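Side-chain contacts in manganese-dependent inorganic pyrophosphatase (Methanocaldococcus jannaschii, PDB 2EB0), which catalyses the manganese-dependent hydrolysis of diphosphate to two phosphate ions: residues B[98-103]-B[123-128]; B[108-113]-B[138-143]; B[228-233]-B[260-265]. All blocks are in the same frame, centred on the assembly; numbering follows the deposited sequence.

Interaction 1. Residues B[98-103]-B[123-128]; sequences PILYYA and DLIGGK
Leu-100 meets Ile-125 through one methyl, CD2. A chi1 of 163° swings CG of Leu-100 away from its own amide nitrogen, so that CD2 lands on the backbone corner of Ile-125, 3.6 Å from Ile-125 O and 3.7 Å from Ile-125 CB. The other branch of the leucine, CD1, lies farther off, beside the carbonyl of Leu-124. Ile-125 answers with its own branch: CG2, 4.1 Å from Leu-100 CD2, also lies obliquely to the ring of Tyr-102, where Ile-125 CG2 and Tyr-102 CD2 are 4.3 Å apart. No hydrogen bond crosses between the two segments. The strand here is 100-103, at the edge of the six-stranded parallel sheet of the DHH domain, and the loop 123-128 follows helix 109-118, whose Leu-116 touches both Tyr-102 and Ile-125. Within the sheet, Leu-100 and Tyr-102 also pack on Ala-84 and Ile-86 of the adjacent strand 81-87. The edge continues as an antiparallel ladder onto the second subunit, bringing Tyr-102 against Tyr-102 and Leu-124 of that neighbouring subunit.

Interaction 2. Residues B[108-113]-B[138-143]; sequences STATVI and GLLLSA
Two helices of the DHH domain come together beside the dinuclear manganese site, the first turn of helix 109-118 facing the middle of helix 134-148. Ala-110 is the projecting point: its CB sits 3.3 Å from Ala-143 CB, tighter than usual for two methyls, and 3.6 Å from Leu-140 O. From the flank comes Leu-140, which leaves its backbone with CG anti to the carbonyl carbon (chi1 -67°) and lays CD2 alongside the methyl, 3.9 Å from Ala-110 CB. The backbones are correspondingly near, Ala-110 CA and Leu-140 CA being 5.2 Å apart. Ser-108 sits at the N-cap of the first helix. Its OG bonds to Thr-111 OG1 at 3.0 Å, while its CB lies 4.1 Å from Ala-143 O. Ile-144 of helix 134-148 extends the contact, packing on Ser-108, Ala-110 and Thr-111. Around the helix start, Thr-109 N and Ala-110 N each bond one carboxylate oxygen of Asp-13, a manganese ligand, and Thr-109 OG1 bonds Asp-66, which ligates both manganese ions. With no hydrogen bond between the two segments, the close approach is made where two alanine methyls meet, one of them also against the Leu-140 carbonyl, while the backbone amides of the turn carrying Ala-110 act as second-shell donors that probably help orient the metal-binding carboxylate of Asp-13.

Interaction 3. Residues B[228-233]-B[260-265]; sequences SKKEDI and GSEALV
A chi1 of -162° carries the Lys-230 chain off the helix, and bends at chi3 (-54°) and chi4 then curl its ammonium group round to Glu-262, which comes from the opposite direction on an extended chain. The result is a salt bridge with Lys-230 NZ 2.6 Å from Glu-262 OE1, met on the syn side and 27° out of the carboxylate plane. Because of the curl, the lysine also lies along the other oxygen: NZ is 2.9 Å from Glu-262 OE2, and Lys-230 CD is 3.2 Å from that same OE2. Next to the ion pair the contact turns apolar. Leu-264, two residues along the strand, brings CD2 to 3.9 Å from Lys-230 CG, and its other methyl, CD1, is 4.0 Å from Ile-233 CG2, those two side chains meeting at about a right angle. Helix 230-243 belongs to the beta-alpha-beta crossover between the parallel strands 211-220 and 248-255 of the DHHA2 domain, and here its first turn packs on the neighbouring strand 260-267. Ile-233 also leans on Pro-195 and Ile-199 of helix 195-201. Glu-262 OE2 has a further, weak hydrogen bond with Ser-284 on the adjacent strand. A charged pair at the partly exposed margin thus borders a buried leucine-isoleucine contact, and the lysine serves both, its methylenes against Leu-264 and its ammonium against the carboxylate.

In the fold
Interactions 1 and 2 share the DHH domain and interleave along the chain, their four segments alternating in sequence; strand 100-103 is followed by helix 109-118. Their centres are 17 Å apart, yet they touch where Tyr-102 CE2 lies 3.2 Å from Val-112 CG1. Interaction 2 is the one beside the catalytic metals, with the Ser-108 side chain about 5 Å from a bound manganese ion. In interaction 1 the side chain of Tyr-102 is about 14 Å from a bound manganese ion, and the contact faces the subunit interface instead. Interaction 3 belongs to the DHHA2 domain, on the other side of the chain's centre and away from the metal site, its nearest atoms about 17 Å from those of interaction 2.

Interaction 1. Residues B[98-103]-B[123-128]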
loop_
_atom_site.group_PDB
_atom_site.type_symbol
_atom_site.label_atom_id
_atom_site.label_comp_id
_atom_site.label_asym_id
_atom_site.label_seq_id
_atom_site.Cartn_x
_atom_site.Cartn_y
_atom_site.Cartn_z
ATOM N N PRO B 98 8.447 7.593 1.514
ATOM C CA PRO B 98 8.473 6.185 1.106
ATOM C C PRO B 98 8.667 5.312 2.334
ATOM O O PRO B 98 9.461 5.628 3.216
ATOM C CB PRO B 98 9.655 6.124 0.149
ATOM C CG PRO B 98 9.585 7.461 -0.519
ATOM C CD PRO B 98 9.357 8.392 0.675
ATOM N N ILE B 99 7.940 4.204 2.369
ATOM C CA ILE B 99 7.969 3.302 3.505
ATOM C C ILE B 99 7.945 1.855 3.052
ATOM O O ILE B 99 7.582 1.570 1.915
ATOM C CB ILE B 99 6.728 3.594 4.388
ATOM C CG1 ILE B 99 7.115 4.561 5.502
ATOM C CG2 ILE B 99 6.096 2.311 4.892
ATOM C CD1 ILE B 99 5.933 5.150 6.224
ATOM N N LEU B 100 8.368 0.946 3.927
ATOM C CA LEU B 100 8.290 -0.469 3.597
ATOM C C LEU B 100 6.807 -0.776 3.803
ATOM O O LEU B 100 6.259 -0.576 4.895
ATOM C CB LEU B 100 9.117 -1.319 4.552
ATOM C CG LEU B 100 8.764 -2.813 4.510
ATOM C CD1 LEU B 100 9.161 -3.429 3.180
ATOM C CD2 LEU B 100 9.470 -3.518 5.636
ATOM N N TYR B 101 6.147 -1.229 2.748
ATOM C CA TYR B 101 4.733 -1.542 2.848
ATOM C C TYR B 101 4.522 -2.898 2.212
ATOM O O TYR B 101 4.830 -3.085 1.040
ATOM C CB TYR B 101 3.910 -0.486 2.115
ATOM C CG TYR B 101 2.451 -0.499 2.477
ATOM C CD1 TYR B 101 1.681 -1.654 2.326
ATOM C CD2 TYR B 101 1.838 0.637 2.991
ATOM C CE1 TYR B 101 0.335 -1.678 2.682
ATOM C CE2 TYR B 101 0.494 0.625 3.350
ATOM C CZ TYR B 101 -0.249 -0.537 3.192
ATOM O OH TYR B 101 -1.575 -0.546 3.542
ATOM N N TYR B 102 4.007 -3.847 2.984
ATOM C CA TYR B 102 3.775 -5.181 2.450
ATOM C C TYR B 102 2.435 -5.747 2.904
ATOM O O TYR B 102 2.249 -6.072 4.086
ATOM C CB TYR B 102 4.913 -6.121 2.864
ATOM C CG TYR B 102 4.827 -7.498 2.243
ATOM C CD1 TYR B 102 4.519 -7.657 0.887
ATOM C CD2 TYR B 102 5.056 -8.644 3.003
ATOM C CE1 TYR B 102 4.437 -8.920 0.314
ATOM C CE2 TYR B 102 4.980 -9.914 2.434
ATOM C CZ TYR B 102 4.669 -10.045 1.092
ATOM O OH TYR B 102 4.577 -11.297 0.528
ATOM N N ALA B 103 1.500 -5.839 1.962
ATOM C CA ALA B 103 0.177 -6.385 2.250
ATOM C C ALA B 103 -0.290 -7.366 1.163
ATOM O O ALA B 103 -0.157 -7.102 -0.029
ATOM C CB ALA B 103 -0.843 -5.244 2.418
ATOM N N ASP B 123 14.113 -11.525 5.860
ATOM C CA ASP B 123 15.007 -10.376 5.783
ATOM C C ASP B 123 14.515 -9.336 4.782
ATOM O O ASP B 123 15.009 -8.212 4.750
ATOM C CB ASP B 123 16.424 -10.838 5.428
ATOM C CG ASP B 123 16.475 -11.637 4.143
ATOM O OD1 ASP B 123 15.584 -12.487 3.929
ATOM O OD2 ASP B 123 17.418 -11.425 3.351
ATOM N N LEU B 124 13.538 -9.714 3.963
ATOM C CA LEU B 124 12.962 -8.789 2.990
ATOM C C LEU B 124 12.270 -7.624 3.691
ATOM O O LEU B 124 12.178 -6.526 3.131
ATOM C CB LEU B 124 11.944 -9.499 2.090
ATOM C CG LEU B 124 12.456 -10.170 0.810
ATOM C CD1 LEU B 124 11.329 -10.966 0.160
ATOM C CD2 LEU B 124 12.980 -9.119 -0.156
ATOM N N ILE B 125 11.773 -7.858 4.908
ATOM C CA ILE B 125 11.104 -6.788 5.641
ATOM C C ILE B 125 11.872 -6.370 6.888
ATOM O O ILE B 125 11.337 -5.679 7.752
ATOM C CB ILE B 125 9.650 -7.163 6.034
ATOM C CG1 ILE B 125 9.632 -8.328 7.020
ATOM C CG2 ILE B 125 8.851 -7.518 4.783
ATOM C CD1 ILE B 125 8.226 -8.724 7.459
ATOM N N GLY B 126 13.136 -6.782 6.967
ATOM C CA GLY B 126 13.956 -6.428 8.109
ATOM C C GLY B 126 14.284 -7.577 9.044
ATOM O O GLY B 126 15.070 -7.404 9.974
ATOM N N GLY B 127 13.687 -8.742 8.799
ATOM C CA GLY B 127 13.916 -9.912 9.635
ATOM C C GLY B 127 15.377 -10.272 9.831
ATOM O O GLY B 127 16.214 -9.945 8.994
ATOM N N LYS B 128 15.682 -10.962 10.929
ATOM C CA LYS B 128 17.059 -11.339 11.230
ATOM C C LYS B 128 17.338 -12.838 11.127
ATOM O O LYS B 128 18.188 -13.364 11.844
ATOM C CB LYS B 128 17.439 -10.850 12.630
ATOM C CG LYS B 128 17.105 -9.388 12.896
ATOM C CD LYS B 128 17.785 -8.465 11.901
ATOM C CE LYS B 128 17.389 -7.015 12.135
ATOM N NZ LYS B 128 18.061 -6.103 11.166
#

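Interaction 2. Residues B[108-113]-B[138-143]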
loop_
_atom_site.group_PDB
_atom_site.type_symbol
_atom_site.label_atom_id
_atom_site.label_comp_id
_atom_site.label_asym_id
_atom_site.label_seq_id
_atom_site.Cartn_x
_atom_site.Cartn_y
_atom_site.Cartn_z
ATOM N N SER B 108 -4.889 -13.699 6.916
ATOM C CA SER B 108 -4.370 -13.030 8.097
ATOM C C SER B 108 -2.977 -12.484 7.911
ATOM O O SER B 108 -2.237 -12.911 7.019
ATOM C CB SER B 108 -4.335 -13.994 9.283
ATOM O OG SER B 108 -3.265 -14.916 9.141
ATOM N N THR B 109 -2.619 -11.547 8.784
ATOM C CA THR B 109 -1.294 -10.953 8.750
ATOM C C THR B 109 -0.277 -12.048 9.084
ATOM O O THR B 109 0.850 -12.047 8.576
ATOM C CB THR B 109 -1.182 -9.811 9.772
ATOM O OG1 THR B 109 -2.185 -8.822 9.486
ATOM C CG2 THR B 109 0.199 -9.174 9.712
ATOM N N ALA B 110 -0.694 -12.991 9.928
ATOM C CA ALA B 110 0.165 -14.097 10.335
ATOM C C ALA B 110 0.587 -14.927 9.118
ATOM O O ALA B 110 1.734 -15.364 9.026
ATOM C CB ALA B 110 -0.564 -14.974 11.358
ATOM N N THR B 111 -0.345 -15.139 8.190
ATOM C CA THR B 111 -0.072 -15.886 6.971
ATOM C C THR B 111 1.052 -15.222 6.180
ATOM O O THR B 111 1.971 -15.893 5.712
ATOM C CB THR B 111 -1.324 -15.963 6.070
ATOM O OG1 THR B 111 -2.373 -16.618 6.780
ATOM C CG2 THR B 111 -1.036 -16.753 4.789
ATOM N N VAL B 112 0.972 -13.902 6.031
ATOM C CA VAL B 112 1.986 -13.144 5.308
ATOM C C VAL B 112 3.376 -13.337 5.922
ATOM O O VAL B 112 4.364 -13.545 5.216
ATOM C CB VAL B 112 1.681 -11.637 5.345
ATOM C CG1 VAL B 112 2.757 -10.873 4.580
ATOM C CG2 VAL B 112 0.317 -11.371 4.767
ATOM N N ILE B 113 3.441 -13.234 7.243
ATOM C CA ILE B 113 4.698 -13.374 7.964
ATOM C C ILE B 113 5.274 -14.779 7.846
ATOM O O ILE B 113 6.479 -14.949 7.644
ATOM C CB ILE B 113 4.508 -13.014 9.453
ATOM C CG1 ILE B 113 4.118 -11.541 9.572
ATOM C CG2 ILE B 113 5.794 -13.284 10.237
ATOM C CD1 ILE B 113 3.812 -11.097 10.989
ATOM N N GLY B 138 3.015 -21.508 17.163
ATOM C CA GLY B 138 1.673 -21.736 17.664
ATOM C C GLY B 138 0.820 -20.484 17.592
ATOM O O GLY B 138 -0.380 -20.571 17.338
ATOM N N LEU B 139 1.420 -19.316 17.825
ATOM C CA LEU B 139 0.666 -18.062 17.765
ATOM C C LEU B 139 0.250 -17.750 16.339
ATOM O O LEU B 139 -0.878 -17.326 16.091
ATOM C CB LEU B 139 1.483 -16.877 18.284
ATOM C CG LEU B 139 1.964 -16.801 19.730
ATOM C CD1 LEU B 139 2.463 -15.382 19.962
ATOM C CD2 LEU B 139 0.851 -17.140 20.720
ATOM N N LEU B 140 1.174 -17.942 15.402
ATOM C CA LEU B 140 0.888 -17.680 14.002
ATOM C C LEU B 140 -0.240 -18.593 13.564
ATOM O O LEU B 140 -1.141 -18.184 12.824
ATOM C CB LEU B 140 2.122 -17.934 13.139
ATOM C CG LEU B 140 3.319 -16.999 13.317
ATOM C CD1 LEU B 140 4.393 -17.373 12.281
ATOM C CD2 LEU B 140 2.882 -15.547 13.149
ATOM N N LEU B 141 -0.174 -19.838 14.026
ATOM C CA LEU B 141 -1.182 -20.837 13.713
ATOM C C LEU B 141 -2.525 -20.365 14.239
ATOM O O LEU B 141 -3.522 -20.378 13.526
ATOM C CB LEU B 141 -0.833 -22.173 14.368
ATOM C CG LEU B 141 -1.930 -23.240 14.274
ATOM C CD1 LEU B 141 -2.399 -23.391 12.837
ATOM C CD2 LEU B 141 -1.383 -24.563 14.805
ATOM N N SER B 142 -2.540 -19.957 15.500
ATOM C CA SER B 142 -3.764 -19.482 16.134
ATOM C C SER B 142 -4.320 -18.270 15.386
ATOM O O SER B 142 -5.528 -18.157 15.169
ATOM C CB SER B 142 -3.485 -19.102 17.589
ATOM O OG SER B 142 -2.823 -20.158 18.255
ATOM N N ALA B 143 -3.426 -17.370 14.994
ATOM C CA ALA B 143 -3.821 -16.166 14.277
ATOM C C ALA B 143 -4.513 -16.524 12.972
ATOM O O ALA B 143 -5.550 -15.954 12.639
ATOM C CB ALA B 143 -2.594 -15.286 14.002
#

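Interaction 3. Residues B[228-233]-B[260-265]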
loop_
_atom_site.group_PDB
_atom_site.type_symbol
_atom_site.label_atom_id
_atom_site.label_comp_id
_atom_site.label_asym_id
_atom_site.label_seq_id
_atom_site.Cartn_x
_atom_site.Cartn_y
_atom_site.Cartn_z
ATOM N N SER B 228 -30.765 -12.423 22.275
ATOM C CA SER B 228 -31.499 -12.015 23.466
ATOM C C SER B 228 -30.951 -10.702 24.024
ATOM O O SER B 228 -31.500 -10.140 24.973
ATOM C CB SER B 228 -31.418 -13.107 24.541
ATOM O OG SER B 228 -30.087 -13.295 24.995
ATOM N N LYS B 229 -29.859 -10.224 23.435
ATOM C CA LYS B 229 -29.232 -8.978 23.857
ATOM C C LYS B 229 -29.267 -7.979 22.702
ATOM O O LYS B 229 -28.874 -6.825 22.855
ATOM C CB LYS B 229 -27.781 -9.237 24.269
ATOM C CG LYS B 229 -27.629 -10.170 25.453
ATOM C CD LYS B 229 -26.165 -10.504 25.712
ATOM C CE LYS B 229 -26.006 -11.501 26.852
ATOM N NZ LYS B 229 -24.598 -11.971 26.995
ATOM N N LYS B 230 -29.753 -8.438 21.553
ATOM C CA LYS B 230 -29.847 -7.617 20.342
ATOM C C LYS B 230 -30.452 -6.232 20.604
ATOM O O LYS B 230 -29.915 -5.211 20.165
ATOM C CB LYS B 230 -30.688 -8.349 19.290
ATOM C CG LYS B 230 -30.527 -7.831 17.867
ATOM C CD LYS B 230 -31.576 -8.412 16.926
ATOM C CE LYS B 230 -31.607 -9.935 16.958
ATOM N NZ LYS B 230 -30.323 -10.554 16.529
ATOM N N GLU B 231 -31.574 -6.215 21.318
ATOM C CA GLU B 231 -32.282 -4.986 21.655
ATOM C C GLU B 231 -31.379 -4.023 22.420
ATOM O O GLU B 231 -31.162 -2.885 21.997
ATOM C CB GLU B 231 -33.514 -5.325 22.494
ATOM C CG GLU B 231 -34.325 -4.136 22.964
ATOM C CD GLU B 231 -35.514 -4.555 23.814
ATOM O OE1 GLU B 231 -36.248 -3.667 24.296
ATOM O OE2 GLU B 231 -35.714 -5.775 23.999
ATOM N N ASP B 232 -30.847 -4.486 23.544
ATOM C CA ASP B 232 -29.972 -3.653 24.354
ATOM C C ASP B 232 -28.760 -3.197 23.557
ATOM O O ASP B 232 -28.329 -2.046 23.687
ATOM C CB ASP B 232 -29.511 -4.408 25.604
ATOM C CG ASP B 232 -30.658 -4.745 26.535
ATOM O OD1 ASP B 232 -31.462 -3.836 26.841
ATOM O OD2 ASP B 232 -30.750 -5.914 26.965
ATOM N N ILE B 233 -28.213 -4.097 22.738
ATOM C CA ILE B 233 -27.049 -3.769 21.912
ATOM C C ILE B 233 -27.390 -2.636 20.945
ATOM O O ILE B 233 -26.604 -1.698 20.772
ATOM C CB ILE B 233 -26.553 -5.003 21.101
ATOM C CG1 ILE B 233 -25.909 -6.025 22.047
ATOM C CG2 ILE B 233 -25.540 -4.570 20.051
ATOM C CD1 ILE B 233 -25.432 -7.286 21.368
ATOM N N GLY B 260 -23.047 -16.720 8.003
ATOM C CA GLY B 260 -23.782 -15.539 7.590
ATOM C C GLY B 260 -23.799 -14.532 8.724
ATOM O O GLY B 260 -23.414 -14.847 9.846
ATOM N N SER B 261 -24.244 -13.315 8.449
ATOM C CA SER B 261 -24.276 -12.307 9.493
ATOM C C SER B 261 -25.554 -11.500 9.516
ATOM O O SER B 261 -26.075 -11.123 8.472
ATOM C CB SER B 261 -23.098 -11.341 9.338
ATOM O OG SER B 261 -21.858 -12.013 9.458
ATOM N N GLU B 262 -26.056 -11.241 10.716
ATOM C CA GLU B 262 -27.243 -10.416 10.863
ATOM C C GLU B 262 -26.659 -9.027 11.045
ATOM O O GLU B 262 -25.939 -8.776 12.007
ATOM C CB GLU B 262 -28.048 -10.787 12.108
ATOM C CG GLU B 262 -29.385 -10.065 12.177
ATOM C CD GLU B 262 -30.083 -10.214 13.519
ATOM O OE1 GLU B 262 -30.071 -11.326 14.091
ATOM O OE2 GLU B 262 -30.661 -9.215 13.996
ATOM N N ALA B 263 -26.946 -8.129 10.116
ATOM C CA ALA B 263 -26.417 -6.783 10.225
ATOM C C ALA B 263 -27.383 -5.835 10.914
ATOM O O ALA B 263 -28.541 -5.734 10.523
ATOM C CB ALA B 263 -26.073 -6.251 8.844
ATOM N N LEU B 264 -26.904 -5.158 11.951
ATOM C CA LEU B 264 -27.707 -4.167 12.663
ATOM C C LEU B 264 -27.306 -2.848 12.014
ATOM O O LEU B 264 -26.116 -2.542 11.916
ATOM C CB LEU B 264 -27.360 -4.133 14.148
ATOM C CG LEU B 264 -27.524 -5.412 14.974
ATOM C CD1 LEU B 264 -27.294 -5.079 16.444
ATOM C CD2 LEU B 264 -28.913 -5.994 14.785
ATOM N N VAL B 265 -28.290 -2.069 11.573
ATOM C CA VAL B 265 -27.993 -0.815 10.896
ATOM C C VAL B 265 -28.453 0.426 11.651
ATOM O O VAL B 265 -29.635 0.588 11.950
ATOM C CB VAL B 265 -28.602 -0.820 9.480
ATOM C CG1 VAL B 265 -28.169 0.424 8.716
ATOM C CG2 VAL B 265 -28.159 -2.072 8.740
#